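Local atomic coordinates of ectonucleoside triphosphate diphosphohydrolase 4 (Homo sapiens, PDB entry 6WG5), a protein that belongs to the GDA1/CD39 family of nucleoside phosphatases, whose members share the fold of the actin-like ATPase clan. Residues Ser419-Arg424 against Gly428-His433; Phe258-Asp263 against His269-Tyr274; Val228-Ala233 against Arg455-Pro460. All coordinates share one frame; numbering follows the deposited sequence.

Of the segments in contact, strand 229-235 comes first along the chain and opens interaction 3. The chain then turns through the hairpin of strands 255-259 and 270-279, where interaction 2 closes a short loop of five residues. Much later, interaction 1 closes a still tighter turn at the end of helix 418-427. Helix 436-456 follows, and its far end brings Phe457 back onto strand 229-235 to complete interaction 3. Interactions 2 and 1 therefore lie in series, both nested inside the long loop closed by interaction 3. Interactions 2 and 3 share one sheet and touch where Tyr274 packs on Ile232 and Ala233; interaction 1 lies apart, about 14 Å from interaction 3 between nearest atoms.

Interaction 1: Ser419-Arg424 against Gly428-His433; sequences SILRER and GLYASH
At the C-terminal end of helix 418-427 the chain folds back on the last turns: Leu429 comes to rest against Arg424, and Tyr430 against Arg424 and Leu421. The backbone bond runs from Leu429 N to Arg424 O, 3.3 Å long and nearly straight at 168°. Beside it, the two side chains lie alongside each other and point the same way, with Leu429 CD2 3.8 Å from Arg424 CD, so the aliphatic part of the arginine serves as an apolar surface. This is the Schellman motif: Gly428, with its positive phi, is the first residue to leave the helix. An apolar contact between the residue after that glycine and the one whose carbonyl is gripped, here Leu429 and Arg424, is the usual companion of the motif.

Tyr430 adds a second layer. Its side chain meets Leu421 at about a right angle, with OH 3.5 Å from Leu421 CD2, while Leu421 O lies at the ring edge, near its plane. With CG beside its backbone N (chi1 -70°) and the chain extended as far as NE, Arg424 runs past the tyrosine hydroxyl, and its guanidinium plane is turned 58° from the ring. A water joins the two groups: it accepts from Arg424 NH1 at 2.8 Å and lies 2.8 Å from Tyr430 OH, in plane at the edge of both. Ile420 CG2 sits over one face of the guanidinium, towards its rim. Beyond these residues Tyr430 packs on Val394, on Tyr413 of helix 403-414 and on Leu439 of helix 436-456.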
# COMPACT_ATOMS: atom_id res chain seq x y z
N SER A 419 -3.84 -15.77 -30.98
CA SER A 419 -2.80 -16.71 -31.39
C SER A 419 -1.45 -16.02 -31.52
O SER A 419 -0.41 -16.60 -31.17
CB SER A 419 -3.19 -17.38 -32.71
OG SER A 419 -3.40 -16.42 -33.72
N ILE A 420 -1.44 -14.79 -32.02
CA ILE A 420 -0.19 -14.03 -32.12
C ILE A 420 0.35 -13.73 -30.73
O ILE A 420 1.53 -13.97 -30.43
CB ILE A 420 -0.41 -12.75 -32.94
CG1 ILE A 420 -0.82 -13.11 -34.37
CG2 ILE A 420 0.85 -11.88 -32.93
CD1 ILE A 420 -1.27 -11.92 -35.20
N LEU A 421 -0.49 -13.18 -29.85
CA LEU A 421 -0.09 -12.96 -28.47
C LEU A 421 0.41 -14.25 -27.85
O LEU A 421 1.46 -14.28 -27.18
CB LEU A 421 -1.27 -12.42 -27.66
CG LEU A 421 -1.82 -11.05 -28.05
CD1 LEU A 421 -3.04 -10.71 -27.21
CD2 LEU A 421 -0.75 -9.97 -27.90
N ARG A 422 -0.32 -15.34 -28.06
CA ARG A 422 0.07 -16.63 -27.50
C ARG A 422 1.42 -17.08 -28.04
O ARG A 422 2.26 -17.60 -27.29
CB ARG A 422 -1.02 -17.66 -27.81
CG ARG A 422 -0.89 -18.95 -27.04
CD ARG A 422 -1.23 -18.77 -25.58
NE ARG A 422 -1.23 -20.06 -24.89
CZ ARG A 422 -0.13 -20.73 -24.56
NH1 ARG A 422 1.06 -20.24 -24.86
NH2 ARG A 422 -0.23 -21.90 -23.95
N GLU A 423 1.65 -16.89 -29.34
CA GLU A 423 2.93 -17.28 -29.92
C GLU A 423 4.07 -16.45 -29.35
O GLU A 423 5.15 -16.98 -29.06
CB GLU A 423 2.87 -17.13 -31.44
CG GLU A 423 4.01 -17.83 -32.17
CD GLU A 423 4.34 -17.17 -33.49
OE1 GLU A 423 5.52 -16.79 -33.69
OE2 GLU A 423 3.43 -17.03 -34.33
N ARG A 424 3.85 -15.14 -29.20
CA ARG A 424 4.88 -14.28 -28.63
C ARG A 424 5.16 -14.63 -27.18
O ARG A 424 6.31 -14.58 -26.73
CB ARG A 424 4.44 -12.82 -28.75
CG ARG A 424 4.46 -12.33 -30.18
CD ARG A 424 3.74 -11.01 -30.36
NE ARG A 424 3.88 -10.54 -31.73
CZ ARG A 424 3.52 -9.33 -32.16
NH1 ARG A 424 2.98 -8.46 -31.32
NH2 ARG A 424 3.70 -9.01 -33.43
N GLY A 428 8.99 -15.79 -25.33
CA GLY A 428 9.61 -15.02 -24.27
C GLY A 428 9.69 -13.54 -24.51
O GLY A 428 10.61 -12.88 -24.02
N LEU A 429 8.73 -12.98 -25.26
CA LEU A 429 8.79 -11.56 -25.61
C LEU A 429 8.46 -10.68 -24.41
O LEU A 429 8.94 -9.54 -24.34
CB LEU A 429 7.82 -11.27 -26.75
CG LEU A 429 7.77 -9.82 -27.25
CD1 LEU A 429 9.08 -9.43 -27.93
CD2 LEU A 429 6.59 -9.62 -28.18
N TYR A 430 7.67 -11.17 -23.47
CA TYR A 430 7.16 -10.36 -22.38
C TYR A 430 8.01 -10.57 -21.13
O TYR A 430 8.93 -11.38 -21.09
CB TYR A 430 5.69 -10.69 -22.14
CG TYR A 430 4.86 -10.55 -23.39
CD1 TYR A 430 4.76 -9.33 -24.05
CD2 TYR A 430 4.18 -11.63 -23.93
CE1 TYR A 430 4.01 -9.19 -25.19
CE2 TYR A 430 3.42 -11.50 -25.08
CZ TYR A 430 3.34 -10.27 -25.71
OH TYR A 430 2.59 -10.13 -26.85
N ALA A 431 7.69 -9.80 -20.09
CA ALA A 431 8.44 -9.88 -18.85
C ALA A 431 8.32 -11.28 -18.25
O ALA A 431 7.27 -11.93 -18.34
CB ALA A 431 7.93 -8.84 -17.85
N SER A 432 9.41 -11.75 -17.64
CA SER A 432 9.40 -13.07 -17.03
C SER A 432 8.33 -13.21 -15.95
O SER A 432 7.96 -14.34 -15.60
CB SER A 432 10.78 -13.38 -16.44
OG SER A 432 11.17 -12.39 -15.50
N HIS A 433 7.83 -12.09 -15.42
CA HIS A 433 6.76 -12.14 -14.43
C HIS A 433 5.41 -12.47 -15.06
O HIS A 433 4.51 -12.94 -14.35
CB HIS A 433 6.67 -10.80 -13.70
CG HIS A 433 5.57 -10.74 -12.68
ND1 HIS A 433 4.37 -10.10 -12.92
CD2 HIS A 433 5.49 -11.23 -11.42
CE1 HIS A 433 3.60 -10.20 -11.85
NE2 HIS A 433 4.25 -10.89 -10.93
O HOH W 1 2.82 -7.86 -28.55

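Interaction 2: Phe258-Asp263 against His269-Tyr274; sequences FNLGCD and HVYRVY
Residues 258-261 and 269-273 run 158° apart, nearly antiparallel, and Phe258 pairs with Tyr271 as a hydrogen-bonded pair. Phe258 N donates to Tyr271 O at 3.3 Å, and Tyr271 N returns a bond of 3.1 Å to Phe258 O. Asn259 and Val270 follow as a non-hydrogen-bonded pair, and a third bond, from Leu260 N to His269 O at 3.0 Å, continues the pairing past the end of strand 255-259.

The Phe258 side chain swings over its partner strand. Its CG stands between the backbone N and the carbonyl carbon (chi1 55°), which carries the ring across Tyr271 to Val273. CZ meets Tyr271 CB at 3.9 Å, CE2 meets Val273 CG2 at 3.6 Å, and Tyr271 O lies over one ring face, towards the rim. Helix 172-186 packs on this aromatic through Val177, Trp180 and Ile181.

On the other face of the sheet the Asn259 amide rests against Val270, CG to CG2 3.8 Å. Having CG anti to the backbone N (chi1 -172°) directs the amide towards the turn, and OD1 accepts from Gly261 N at 3.0 Å, the donor standing above the amide plane. The same oxygen takes a bond from a water, 2.6 Å away, that in turn accepts from His269 N. His269 CB packs near Gly261 N; the buried imidazole lies near Leu260 CB and Gly261, its NE2 bonding to His68 O and its ring stacking with that of His192.

An Asx turn, begun by Asn259, thus starts the connection of a beta hairpin whose first strand, 255-259, is the outermost on its side of a six-stranded mixed sheet.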
# COMPACT_ATOMS: atom_id res chain seq x y z
N PHE A 258 -1.44 13.17 12.37
CA PHE A 258 -0.42 12.65 13.26
C PHE A 258 0.80 13.55 13.22
O PHE A 258 0.91 14.45 12.38
CB PHE A 258 -0.05 11.21 12.89
CG PHE A 258 0.39 11.05 11.46
CD1 PHE A 258 1.72 11.15 11.12
CD2 PHE A 258 -0.54 10.80 10.47
CE1 PHE A 258 2.13 11.01 9.80
CE2 PHE A 258 -0.14 10.65 9.15
CZ PHE A 258 1.19 10.76 8.82
N ASN A 259 1.73 13.28 14.13
CA ASN A 259 2.96 14.05 14.27
C ASN A 259 4.13 13.07 14.31
O ASN A 259 4.21 12.25 15.22
CB ASN A 259 2.94 14.91 15.53
CG ASN A 259 4.11 15.87 15.61
OD1 ASN A 259 5.05 15.79 14.82
ND2 ASN A 259 4.07 16.77 16.58
N LEU A 260 5.02 13.17 13.32
CA LEU A 260 6.16 12.25 13.25
C LEU A 260 7.34 12.70 14.10
O LEU A 260 8.23 11.89 14.37
CB LEU A 260 6.62 12.10 11.80
CG LEU A 260 5.91 11.04 10.96
CD1 LEU A 260 6.27 11.22 9.50
CD2 LEU A 260 6.29 9.65 11.43
N GLY A 261 7.37 13.97 14.51
CA GLY A 261 8.46 14.45 15.32
C GLY A 261 8.34 14.03 16.77
O GLY A 261 7.33 13.48 17.21
N CYS A 262 9.40 14.31 17.53
CA CYS A 262 9.43 13.98 18.95
C CYS A 262 8.83 15.08 19.81
O CYS A 262 8.44 14.80 20.96
CB CYS A 262 10.87 13.72 19.40
SG CYS A 262 12.02 15.08 19.08
N ASP A 263 8.74 16.30 19.31
CA ASP A 263 8.20 17.43 20.06
C ASP A 263 6.74 17.62 19.66
O ASP A 263 6.44 18.03 18.54
CB ASP A 263 9.01 18.69 19.78
CG ASP A 263 8.66 19.83 20.72
OD1 ASP A 263 7.54 19.83 21.28
OD2 ASP A 263 9.51 20.73 20.91
N HIS A 269 6.51 18.34 11.31
CA HIS A 269 6.22 16.97 10.91
C HIS A 269 4.77 16.57 11.18
O HIS A 269 4.48 15.38 11.32
CB HIS A 269 7.16 16.01 11.63
CG HIS A 269 8.58 16.10 11.17
ND1 HIS A 269 8.96 15.91 9.85
CD2 HIS A 269 9.73 16.35 11.85
CE1 HIS A 269 10.26 16.04 9.74
NE2 HIS A 269 10.76 16.31 10.94
N VAL A 270 3.85 17.53 11.25
CA VAL A 270 2.43 17.24 11.36
C VAL A 270 1.86 17.10 9.96
O VAL A 270 2.01 17.99 9.12
CB VAL A 270 1.69 18.34 12.15
CG1 VAL A 270 0.19 18.11 12.12
CG2 VAL A 270 2.19 18.38 13.58
N TYR A 271 1.20 15.97 9.70
CA TYR A 271 0.68 15.66 8.37
C TYR A 271 -0.78 15.25 8.46
O TYR A 271 -1.20 14.60 9.42
CB TYR A 271 1.47 14.52 7.71
CG TYR A 271 2.89 14.90 7.34
CD1 TYR A 271 3.17 15.48 6.12
CD2 TYR A 271 3.93 14.68 8.23
CE1 TYR A 271 4.46 15.84 5.78
CE2 TYR A 271 5.23 15.03 7.90
CZ TYR A 271 5.48 15.61 6.68
OH TYR A 271 6.77 15.97 6.34
N ARG A 272 -1.55 15.65 7.45
CA ARG A 272 -2.91 15.17 7.24
C ARG A 272 -2.90 14.26 6.01
O ARG A 272 -2.63 14.73 4.90
CB ARG A 272 -3.88 16.33 7.05
CG ARG A 272 -5.35 15.93 6.99
CD ARG A 272 -6.26 17.10 6.63
NE ARG A 272 -5.75 18.38 7.14
CZ ARG A 272 -5.47 19.45 6.40
NH1 ARG A 272 -5.02 20.55 6.98
NH2 ARG A 272 -5.66 19.44 5.09
N VAL A 273 -3.19 12.98 6.21
CA VAL A 273 -3.13 11.99 5.14
C VAL A 273 -4.51 11.37 4.96
O VAL A 273 -5.13 10.92 5.93
CB VAL A 273 -2.08 10.90 5.44
CG1 VAL A 273 -2.01 9.91 4.30
CG2 VAL A 273 -0.72 11.54 5.68
N TYR A 274 -4.97 11.34 3.71
CA TYR A 274 -6.22 10.69 3.34
C TYR A 274 -5.93 9.26 2.90
O TYR A 274 -4.99 9.03 2.12
CB TYR A 274 -6.90 11.47 2.21
CG TYR A 274 -8.01 10.74 1.49
CD1 TYR A 274 -7.76 10.09 0.29
CD2 TYR A 274 -9.30 10.70 2.00
CE1 TYR A 274 -8.77 9.43 -0.39
CE2 TYR A 274 -10.31 10.03 1.34
CZ TYR A 274 -10.04 9.40 0.14
OH TYR A 274 -11.05 8.74 -0.53
O HOH W 2 6.31 18.06 14.36

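Interaction 3: Val228-Ala233 against Arg455-Pro460; sequences VSTQIA and RGFSFP
No backbone hydrogen bond joins strand 229-235 to the end of helix 436-456; the backbones stay well apart, with Ile232 CA 9.1 Å from Phe457 CA, and side chains bridge the gap. Ser458, with positive phi, then turns the chain out of the helix.

Phe457 carries its side of the contact. Its ring reaches towards the strand and meets Ile232 coming from the opposite direction. Ile232 CD1 sits over the middle of one ring face, 3.9 Å from the centroid of Phe457 and only 8° off the ring normal, a CH-pi contact. The isoleucine reaches this far because CG1 is anti to the backbone N (chi1 179°) and the chain stays extended out to CD1 (chi2 170°). Its other branch meets the ring's outer end, CG2 lying 3.9 Å from Phe457 CE1. Two residues back along the same strand, Thr230 approaches the ring edge, near its plane, with CG2 4.1 Å from Phe457 CZ. The threonine turns its methyl to the phenylalanine, while OG1 bonds to Phe281 O.

The aromatic is thus held over a face and at an edge by alternate residues of one strand, and Leu223 of the neighbouring strand 221-225 also touches it. Two residues on, Phe459 joins an aromatic group with Phe453, Phe376, Phe381 and Tyr463.

Near the end of helix 436-456, Phe457 packs on one face of the mixed sheet, where strand 229-235 lies antiparallel between 221-225 and 270-279; a mixed sheet flanked by helices is consistent with the ribonuclease H-like fold of the actin-like ATPase clan.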
# COMPACT_ATOMS: atom_id res chain seq x y z
N VAL A 228 -8.01 -7.83 -5.34
CA VAL A 228 -9.34 -7.65 -4.77
C VAL A 228 -9.65 -6.18 -4.51
O VAL A 228 -10.79 -5.75 -4.71
CB VAL A 228 -9.49 -8.48 -3.47
CG1 VAL A 228 -10.78 -8.13 -2.74
CG2 VAL A 228 -9.46 -9.97 -3.80
N SER A 229 -8.67 -5.41 -4.05
CA SER A 229 -8.92 -4.06 -3.56
C SER A 229 -8.03 -3.05 -4.27
O SER A 229 -6.95 -3.38 -4.77
CB SER A 229 -8.68 -3.97 -2.05
OG SER A 229 -9.50 -4.89 -1.35
N THR A 230 -8.50 -1.81 -4.31
CA THR A 230 -7.72 -0.67 -4.75
C THR A 230 -7.59 0.29 -3.57
O THR A 230 -8.58 0.61 -2.91
CB THR A 230 -8.38 0.03 -5.94
OG1 THR A 230 -8.41 -0.86 -7.06
CG2 THR A 230 -7.60 1.29 -6.33
N GLN A 231 -6.36 0.74 -3.31
CA GLN A 231 -6.08 1.63 -2.19
C GLN A 231 -5.42 2.90 -2.70
O GLN A 231 -4.64 2.86 -3.66
CB GLN A 231 -5.17 0.95 -1.16
CG GLN A 231 -5.08 1.71 0.16
CD GLN A 231 -3.99 1.18 1.08
OE1 GLN A 231 -2.81 1.17 0.72
NE2 GLN A 231 -4.38 0.72 2.26
N ILE A 232 -5.75 4.02 -2.06
CA ILE A 232 -5.18 5.32 -2.40
C ILE A 232 -4.88 6.05 -1.11
O ILE A 232 -5.69 6.07 -0.18
CB ILE A 232 -6.14 6.14 -3.29
CG1 ILE A 232 -5.54 7.51 -3.61
CG2 ILE A 232 -7.49 6.30 -2.61
CD1 ILE A 232 -6.30 8.29 -4.66
N ALA A 233 -3.70 6.67 -1.05
CA ALA A 233 -3.30 7.44 0.12
C ALA A 233 -2.46 8.63 -0.32
O ALA A 233 -1.53 8.46 -1.12
CB ALA A 233 -2.52 6.58 1.12
N ARG A 455 -11.09 8.57 -14.15
CA ARG A 455 -12.48 8.94 -13.90
C ARG A 455 -12.95 8.46 -12.53
O ARG A 455 -13.86 9.04 -11.94
CB ARG A 455 -13.39 8.41 -15.00
CG ARG A 455 -13.58 9.41 -16.14
CD ARG A 455 -14.77 9.08 -17.03
NE ARG A 455 -14.50 7.95 -17.92
CZ ARG A 455 -15.19 7.70 -19.03
NH1 ARG A 455 -16.19 8.49 -19.39
NH2 ARG A 455 -14.87 6.65 -19.78
N GLY A 456 -12.34 7.39 -12.02
CA GLY A 456 -12.59 7.00 -10.65
C GLY A 456 -12.05 8.04 -9.70
O GLY A 456 -12.81 8.61 -8.90
N PHE A 457 -10.75 8.31 -9.79
CA PHE A 457 -10.09 9.30 -8.94
C PHE A 457 -9.93 10.65 -9.62
O PHE A 457 -9.49 11.60 -8.97
CB PHE A 457 -8.71 8.78 -8.51
CG PHE A 457 -8.76 7.52 -7.69
CD1 PHE A 457 -9.63 7.42 -6.61
CD2 PHE A 457 -7.95 6.44 -7.99
CE1 PHE A 457 -9.68 6.26 -5.85
CE2 PHE A 457 -8.00 5.29 -7.23
CZ PHE A 457 -8.86 5.20 -6.16
N SER A 458 -10.27 10.76 -10.90
CA SER A 458 -10.36 12.04 -11.61
C SER A 458 -8.99 12.66 -11.87
O SER A 458 -8.86 13.89 -11.88
CB SER A 458 -11.25 13.03 -10.85
OG SER A 458 -12.57 12.53 -10.71
N PHE A 459 -7.97 11.84 -12.10
CA PHE A 459 -6.68 12.38 -12.49
C PHE A 459 -6.75 12.90 -13.92
O PHE A 459 -7.31 12.23 -14.80
CB PHE A 459 -5.58 11.32 -12.37
CG PHE A 459 -5.06 11.13 -10.98
CD1 PHE A 459 -3.89 11.75 -10.57
CD2 PHE A 459 -5.73 10.33 -10.07
CE1 PHE A 459 -3.40 11.58 -9.29
CE2 PHE A 459 -5.25 10.15 -8.78
CZ PHE A 459 -4.08 10.78 -8.39
N PRO A 460 -6.21 14.09 -14.21
CA PRO A 460 -6.25 14.60 -15.58
C PRO A 460 -5.60 13.63 -16.55
O PRO A 460 -4.64 12.93 -16.22
CB PRO A 460 -5.47 15.92 -15.50
CG PRO A 460 -5.52 16.31 -14.06
CD PRO A 460 -5.54 15.03 -13.29